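Local structure of putative ATP binding component of ABC-transporter (Escherichia coli, 2R5O) at residues N69-F80 against D122-D133. The protein probably binds the O-antigen polysaccharide through this C-terminal, immunoglobulin-like domain of an ABC transporter that exports it, the whole protein probably also hydrolysing ATP. Numbering follows the deposited sequence. Where two conformers were deposited one is given.
Sequences NQQTDFLMKVVF and DVRVFKFSLPVD
With CG of Asp73 (chi1 -59°) and, in the conformer given, OG of Ser129 (chi1 -61°) each set beside its own backbone N, the carboxylate and the hydroxyl lean together, and in that conformer Ser129 OG donates to Asp73 OD1 over 2.6 Å, coming from above the carboxylate plane. Gln56 of strand 48-57 holds OD2. Lys127 runs obliquely past this carboxylate, its NZ 4.2 Å from Asp73 OD2, too far for a salt bridge, though the opposite charges probably attract. The two strands are antiparallel neighbours in one sheet of the immunoglobulin fold, and every second pair from Thr72-Leu130 to Val78-Arg124 is hydrogen-bonded, in both directions. On the opposite side of the sheet, facing strand 137-147, Phe74 sets CE2 3.9 Å from Leu130 CG, crossing that leucine at about a right angle. Val78 CG2 meets the edge of the Phe126 ring in its plane, 3.9 Å from CE2, and Phe80 CZ also reaches that edge. Strand 123-131 ends the sheet within its own chain, but Lys127 to Ser129 pair with a strand of the second subunit, whose Phe184 meets Phe128 edge-to-face. Beyond Pro131, Asn69 ND2 donates to Asp133 OD1 (3.1 Å) and also bonds Asp179.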
ATOM      1  N   ASN A  69      -3.638   8.365  -3.372  1.00 18.54           N
ATOM      2  CA  ASN A  69      -2.256   8.633  -3.845  1.00 19.94           C
ATOM      3  C   ASN A  69      -1.737  10.016  -3.562  1.00 20.15           C
ATOM      4  O   ASN A  69      -0.559  10.306  -3.789  1.00 21.45           O
ATOM      5  CB  ASN A  69      -2.053   8.289  -5.321  1.00 20.72           C
ATOM      6  CG  ASN A  69      -2.540   6.906  -5.666  1.00 23.24           C
ATOM      7  OD1 ASN A  69      -3.205   6.711  -6.696  1.00 25.99           O
ATOM      8  ND2 ASN A  69      -2.267   5.939  -4.790  1.00 23.93           N
ATOM      9  N   GLN A  70      -2.577  10.886  -3.013  1.00 19.50           N
ATOM     10  CA  GLN A  70      -2.154  12.263  -2.755  1.00 19.52           C
ATOM     11  C   GLN A  70      -1.400  12.403  -1.423  1.00 19.22           C
ATOM     12  O   GLN A  70      -1.831  11.856  -0.396  1.00 21.25           O
ATOM     13  CB  GLN A  70      -3.368  13.185  -2.802  1.00 20.03           C
ATOM     14  CG  GLN A  70      -3.045  14.635  -2.834  1.00 20.99           C
ATOM     15  CD  GLN A  70      -4.223  15.453  -3.272  1.00 26.07           C
ATOM     16  OE1 GLN A  70      -4.618  15.406  -4.427  1.00 28.81           O
ATOM     17  NE2 GLN A  70      -4.811  16.187  -2.346  1.00 27.99           N
ATOM     18  N   GLN A  71      -0.342  13.189  -1.436  1.00 17.58           N
ATOM     19  CA  GLN A  71       0.393  13.556  -0.192  1.00 18.83           C
ATOM     20  C   GLN A  71      -0.529  14.298   0.786  1.00 17.48           C
ATOM     21  O   GLN A  71      -1.195  15.263   0.405  1.00 18.26           O
ATOM     22  CB  GLN A  71       1.552  14.466  -0.560  1.00 20.75           C
ATOM     23  CG  GLN A  71       2.686  14.573   0.469  1.00 22.59           C
ATOM     24  CD  GLN A  71       3.560  13.309   0.588  1.00 22.39           C
ATOM     25  OE1 GLN A  71       3.412  12.358  -0.157  1.00 25.84           O
ATOM     26  NE2 GLN A  71       4.469  13.314   1.539  1.00 23.42           N
ATOM     27  N   THR A  72      -0.584  13.802   2.019  1.00 15.49           N
ATOM     28  CA  THR A  72      -1.408  14.373   3.098  1.00 15.51           C
ATOM     29  C   THR A  72      -0.535  14.583   4.324  1.00 14.43           C
ATOM     30  O   THR A  72       0.319  13.739   4.623  1.00 15.29           O
ATOM     31  CB  THR A  72      -2.604  13.456   3.416  1.00 15.36           C
ATOM     32  OG1 THR A  72      -3.406  13.378   2.239  1.00 17.13           O
ATOM     33  CG2 THR A  72      -3.411  13.946   4.566  1.00 15.26           C
ATOM     34  N   ASP A  73      -0.733  15.706   4.993  1.00 14.09           N
ATOM     35  CA  ASP A  73      -0.046  16.030   6.235  1.00 14.98           C
ATOM     36  C   ASP A  73      -0.950  15.741   7.421  1.00 14.53           C
ATOM     37  O   ASP A  73      -2.087  16.200   7.464  1.00 15.08           O
ATOM     38  CB  ASP A  73       0.340  17.509   6.288  1.00 15.62           C
ATOM     39  CG  ASP A  73       1.240  17.942   5.170  1.00 18.28           C
ATOM     40  OD1 ASP A  73       2.070  17.172   4.664  1.00 17.68           O
ATOM     41  OD2 ASP A  73       1.146  19.133   4.832  1.00 21.90           O
ATOM     42  N   PHE A  74      -0.415  14.990   8.376  1.00 14.37           N
ATOM     43  CA  PHE A  74      -1.086  14.601   9.599  1.00 14.68           C
ATOM     44  C   PHE A  74      -0.284  15.192  10.744  1.00 14.58           C
ATOM     45  O   PHE A  74       0.845  14.749  11.011  1.00 15.31           O
ATOM     46  CB  PHE A  74      -1.109  13.075   9.712  1.00 15.04           C
ATOM     47  CG  PHE A  74      -1.884  12.396   8.607  1.00 14.64           C
ATOM     48  CD1 PHE A  74      -3.253  12.253   8.681  1.00 14.65           C
ATOM     49  CD2 PHE A  74      -1.243  11.890   7.477  1.00 15.60           C
ATOM     50  CE1 PHE A  74      -3.947  11.607   7.681  1.00 15.26           C
ATOM     51  CE2 PHE A  74      -1.954  11.278   6.504  1.00 15.76           C
ATOM     52  CZ  PHE A  74      -3.309  11.118   6.612  1.00 15.30           C
ATOM     53  N   LEU A  75      -0.827  16.214  11.390  1.00 14.56           N
ATOM     54  CA  LEU A  75      -0.138  16.968  12.443  1.00 15.02           C
ATOM     55  C   LEU A  75      -0.788  16.724  13.786  1.00 14.78           C
ATOM     56  O   LEU A  75      -2.023  16.673  13.889  1.00 14.67           O
ATOM     57  CB  LEU A  75      -0.153  18.477  12.160  1.00 15.53           C
ATOM     58  CG  LEU A  75       0.533  18.890  10.855  1.00 16.39           C
ATOM     59  CD1 LEU A  75      -0.447  18.980   9.695  1.00 17.35           C
ATOM     60  CD2 LEU A  75       1.305  20.182  11.035  1.00 20.88           C
ATOM     61  N   MET A  76       0.036  16.599  14.819  1.00 14.90           N
ATOM     62  CA  MET A  76      -0.442  16.450  16.184  1.00 15.46           C
ATOM     63  C   MET A  76       0.278  17.439  17.091  1.00 14.92           C
ATOM     64  O   MET A  76       1.473  17.654  16.938  1.00 16.25           O
ATOM     65  CB  MET A  76      -0.257  15.001  16.684  1.00 15.90           C
ATOM     66  CG  MET A  76       1.132  14.399  16.400  1.00 17.15           C
ATOM     67  SD  MET A  76       1.438  12.737  17.034  1.00 16.79           S
ATOM     68  CE  MET A  76       1.696  13.188  18.696  1.00 17.12           C
ATOM     69  N   LYS A  77      -0.456  18.036  18.031  1.00 15.28           N
ATOM     70  CA  LYS A  77       0.094  18.991  18.985  1.00 15.15           C
ATOM     71  C   LYS A  77       0.084  18.358  20.365  1.00 15.31           C
ATOM     72  O   LYS A  77      -0.929  17.799  20.797  1.00 14.91           O
ATOM     73  CB  LYS A  77      -0.736  20.262  19.002  1.00 15.88           C
ATOM     74  CG  LYS A  77      -0.159  21.320  19.935  1.00 17.96           C
ATOM     75  CD  LYS A  77      -0.799  22.701  19.771  1.00 19.90           C
ATOM     76  CE  LYS A  77      -2.155  22.755  20.403  1.00 23.41           C
ATOM     77  NZ  LYS A  77      -2.652  24.167  20.611  1.00 22.39           N
ATOM     78  N   VAL A  78       1.212  18.457  21.056  1.00 15.03           N
ATOM     79  CA  VAL A  78       1.411  17.808  22.355  1.00 14.62           C
ATOM     80  C   VAL A  78       1.910  18.823  23.374  1.00 14.44           C
ATOM     81  O   VAL A  78       2.812  19.620  23.066  1.00 15.23           O
ATOM     82  CB  VAL A  78       2.456  16.684  22.270  1.00 15.54           C
ATOM     83  CG1 VAL A  78       2.580  15.955  23.610  1.00 16.09           C
ATOM     84  CG2 VAL A  78       2.097  15.720  21.153  1.00 16.11           C
ATOM     85  N   VAL A  79       1.370  18.756  24.594  1.00 14.40           N
ATOM     86  CA  VAL A  79       1.929  19.479  25.736  1.00 14.83           C
ATOM     87  C   VAL A  79       2.593  18.476  26.674  1.00 15.41           C
ATOM     88  O   VAL A  79       2.019  17.445  26.987  1.00 15.78           O
ATOM     89  CB  VAL A  79       0.863  20.357  26.460  1.00 15.32           C
ATOM     90  CG1 VAL A  79      -0.339  19.557  27.009  1.00 16.23           C
ATOM     91  CG2 VAL A  79       1.511  21.145  27.607  1.00 15.61           C
ATOM     92  N   PHE A  80       3.821  18.780  27.087  1.00 15.93           N
ATOM     93  CA  PHE A  80       4.630  17.907  27.943  1.00 16.15           C
ATOM     94  C   PHE A  80       4.624  18.414  29.372  1.00 16.65           C
ATOM     95  O   PHE A  80       4.830  19.597  29.606  1.00 16.83           O
ATOM     96  CB  PHE A  80       6.045  17.817  27.391  1.00 15.94           C
ATOM     97  CG  PHE A  80       6.089  17.174  26.029  1.00 15.69           C
ATOM     98  CD1 PHE A  80       6.169  15.790  25.911  1.00 15.00           C
ATOM     99  CD2 PHE A  80       5.986  17.928  24.887  1.00 15.97           C
ATOM    100  CE1 PHE A  80       6.180  15.185  24.676  1.00 14.86           C
ATOM    101  CE2 PHE A  80       5.997  17.327  23.644  1.00 16.02           C
ATOM    102  CZ  PHE A  80       6.106  15.953  23.541  1.00 15.24           C
ATOM    103  N   ASP A 122       6.634  22.415  27.654  1.00 18.43           N
ATOM    104  CA  ASP A 122       6.765  22.638  26.228  1.00 18.88           C
ATOM    105  C   ASP A 122       5.519  22.171  25.459  1.00 18.73           C
ATOM    106  O   ASP A 122       4.896  21.165  25.806  1.00 18.99           O
ATOM    107  CB  ASP A 122       7.976  21.898  25.662  1.00 19.02           C
ATOM    108  CG  ASP A 122       9.296  22.571  25.942  1.00 20.48           C
ATOM    109  OD1 ASP A 122       9.323  23.667  26.545  1.00 21.20           O
ATOM    110  OD2 ASP A 122      10.313  21.966  25.516  1.00 22.49           O
ATOM    111  N   VAL A 123       5.212  22.898  24.387  1.00 17.95           N
ATOM    112  CA  VAL A 123       4.151  22.550  23.448  1.00 18.08           C
ATOM    113  C   VAL A 123       4.839  22.371  22.111  1.00 18.10           C
ATOM    114  O   VAL A 123       5.599  23.236  21.683  1.00 18.92           O
ATOM    115  CB  VAL A 123       3.081  23.653  23.369  1.00 18.51           C
ATOM    116  CG1 VAL A 123       1.964  23.277  22.396  1.00 18.58           C
ATOM    117  CG2 VAL A 123       2.521  23.916  24.749  1.00 19.66           C
ATOM    118  N   ARG A 124       4.625  21.222  21.468  1.00 18.20           N
ATOM    119  CA  ARG A 124       5.287  20.897  20.203  1.00 17.99           C
ATOM    120  C   ARG A 124       4.275  20.363  19.212  1.00 17.94           C
ATOM    121  O   ARG A 124       3.320  19.702  19.586  1.00 17.95           O
ATOM    122  CB  ARG A 124       6.355  19.827  20.404  1.00 18.52           C
ATOM    123  CG  ARG A 124       7.422  20.136  21.418  1.00 20.30           C
ATOM    124  CD  ARG A 124       8.403  21.167  20.923  1.00 21.67           C
ATOM    125  NE  ARG A 124       9.415  21.444  21.953  1.00 22.77           N
ATOM    126  CZ  ARG A 124      10.581  20.811  22.072  1.00 23.37           C
ATOM    127  NH1 ARG A 124      10.935  19.836  21.232  1.00 24.72           N
ATOM    128  NH2 ARG A 124      11.392  21.157  23.054  1.00 23.65           N
ATOM    129  N   VAL A 125       4.545  20.601  17.937  1.00 16.98           N
ATOM    130  CA  VAL A 125       3.769  20.028  16.861  1.00 17.28           C
ATOM    131  C   VAL A 125       4.675  19.083  16.087  1.00 16.94           C
ATOM    132  O   VAL A 125       5.844  19.378  15.802  1.00 17.66           O
ATOM    133  CB  VAL A 125       3.211  21.134  15.952  1.00 17.70           C
ATOM    134  CG1 VAL A 125       2.518  20.529  14.740  1.00 19.79           C
ATOM    135  CG2 VAL A 125       2.253  22.021  16.740  1.00 18.53           C
ATOM    136  N   PHE A 126       4.108  17.943  15.720  1.00 15.95           N
ATOM    137  CA  PHE A 126       4.790  16.918  14.936  1.00 16.22           C
ATOM    138  C   PHE A 126       3.983  16.602  13.706  1.00 15.84           C
ATOM    139  O   PHE A 126       2.759  16.513  13.782  1.00 16.15           O
ATOM    140  CB  PHE A 126       4.951  15.660  15.788  1.00 16.98           C
ATOM    141  CG  PHE A 126       5.650  15.912  17.102  1.00 17.11           C
ATOM    142  CD1 PHE A 126       6.973  16.341  17.150  1.00 18.90           C
ATOM    143  CD2 PHE A 126       4.959  15.805  18.284  1.00 16.61           C
ATOM    144  CE1 PHE A 126       7.601  16.582  18.376  1.00 18.62           C
ATOM    145  CE2 PHE A 126       5.579  16.018  19.516  1.00 17.63           C
ATOM    146  CZ  PHE A 126       6.891  16.404  19.555  1.00 17.55           C
ATOM    147  N   LYS A 127       4.666  16.419  12.577  1.00 15.35           N
ATOM    148  CA  LYS A 127       3.996  16.230  11.305  1.00 15.14           C
ATOM    149  C   LYS A 127       4.471  14.962  10.617  1.00 15.08           C
ATOM    150  O   LYS A 127       5.676  14.797  10.383  1.00 16.83           O
ATOM    151  CB  LYS A 127       4.251  17.449  10.406  1.00 15.44           C
ATOM    152  CG  LYS A 127       3.640  17.304   9.014  1.00 17.63           C
ATOM    153  CD  LYS A 127       3.727  18.568   8.199  1.00 21.49           C
ATOM    154  CE  LYS A 127       5.067  18.808   7.605  1.00 24.45           C
ATOM    155  NZ  LYS A 127       4.918  19.913   6.579  1.00 28.43           N
ATOM    156  N   PHE A 128       3.525  14.112  10.228  1.00 15.09           N
ATOM    157  CA  PHE A 128       3.790  12.946   9.375  1.00 14.52           C
ATOM    158  C   PHE A 128       3.151  13.257   8.022  1.00 14.77           C
ATOM    159  O   PHE A 128       1.955  13.543   7.960  1.00 16.80           O
ATOM    160  CB  PHE A 128       3.148  11.679   9.960  1.00 14.73           C
ATOM    161  CG  PHE A 128       3.795  11.217  11.232  1.00 14.29           C
ATOM    162  CD1 PHE A 128       4.805  10.288  11.179  1.00 14.64           C
ATOM    163  CD2 PHE A 128       3.388  11.699  12.455  1.00 16.15           C
ATOM    164  CE1 PHE A 128       5.424   9.856  12.322  1.00 15.83           C
ATOM    165  CE2 PHE A 128       4.010  11.265  13.612  1.00 15.89           C
ATOM    166  CZ  PHE A 128       5.010  10.358  13.541  1.00 15.63           C
ATOM    167  N   SER A 129       3.923  13.192   6.957  1.00 14.72           N
ATOM    168  CA  SER A 129       3.413  13.489   5.622  1.00 14.51           C
ATOM    169  C   SER A 129       3.580  12.231   4.772  1.00 14.81           C
ATOM    170  O   SER A 129       4.683  11.707   4.667  1.00 15.32           O
ATOM    171  CB  SER A 129       4.169  14.654   4.984  0.65 15.52           C
ATOM    172  OG  SER A 129       4.042  15.834   5.743  0.65 16.93           O
ATOM    173  N   LEU A 130       2.512  11.783   4.137  1.00 14.25           N
ATOM    174  CA  LEU A 130       2.563  10.549   3.392  1.00 15.58           C
ATOM    175  C   LEU A 130       1.506  10.553   2.301  1.00 15.86           C
ATOM    176  O   LEU A 130       0.482  11.221   2.422  1.00 15.24           O
ATOM    177  CB  LEU A 130       2.393   9.338   4.326  1.00 15.47           C
ATOM    178  CG  LEU A 130       1.084   9.319   5.117  1.00 15.46           C
ATOM    179  CD1 LEU A 130       0.007   8.516   4.418  1.00 17.97           C
ATOM    180  CD2 LEU A 130       1.286   8.817   6.549  1.00 19.32           C
ATOM    181  N   PRO A 131       1.781   9.795   1.234  1.00 16.92           N
ATOM    182  CA  PRO A 131       0.814   9.624   0.166  1.00 18.02           C
ATOM    183  C   PRO A 131      -0.219   8.586   0.592  1.00 16.44           C
ATOM    184  O   PRO A 131       0.135   7.484   1.005  1.00 17.05           O
ATOM    185  CB  PRO A 131       1.673   9.138  -1.003  1.00 18.19           C
ATOM    186  CG  PRO A 131       2.735   8.370  -0.375  1.00 20.97           C
ATOM    187  CD  PRO A 131       3.023   9.058   0.939  1.00 17.97           C
ATOM    188  N   VAL A 132      -1.485   8.933   0.496  1.00 18.24           N
ATOM    189  CA  VAL A 132      -2.512   8.052   1.007  1.00 18.04           C
ATOM    190  C   VAL A 132      -2.831   7.001  -0.084  1.00 18.11           C
ATOM    191  O   VAL A 132      -3.828   7.088  -0.820  1.00 18.92           O
ATOM    192  CB  VAL A 132      -3.725   8.840   1.489  1.00 18.93           C
ATOM    193  CG1 VAL A 132      -4.774   7.911   2.091  1.00 19.24           C
ATOM    194  CG2 VAL A 132      -3.279   9.892   2.541  1.00 18.20           C
ATOM    195  N   ASP A 133      -1.947   6.015  -0.169  1.00 17.99           N
ATOM    196  CA  ASP A 133      -1.939   4.990  -1.255  1.00 16.92           C
ATOM    197  C   ASP A 133      -2.908   3.818  -0.888  1.00 16.94           C
ATOM    198  O   ASP A 133      -2.492   2.685  -0.663  1.00 17.74           O
ATOM    199  CB  ASP A 133      -0.494   4.502  -1.501  1.00 18.33           C
ATOM    200  CG  ASP A 133       0.399   5.522  -2.188  1.00 18.37           C
ATOM    201  OD1 ASP A 133      -0.092   6.520  -2.729  1.00 21.46           O
ATOM    202  OD2 ASP A 133       1.643   5.334  -2.205  1.00 21.41           O
TER
HETATM  203  O   HOH W   1       1.457   8.301  -4.402  1.00 21.60           O
HETATM  204  O   HOH W   2       6.270  10.893   2.076  1.00 28.91           O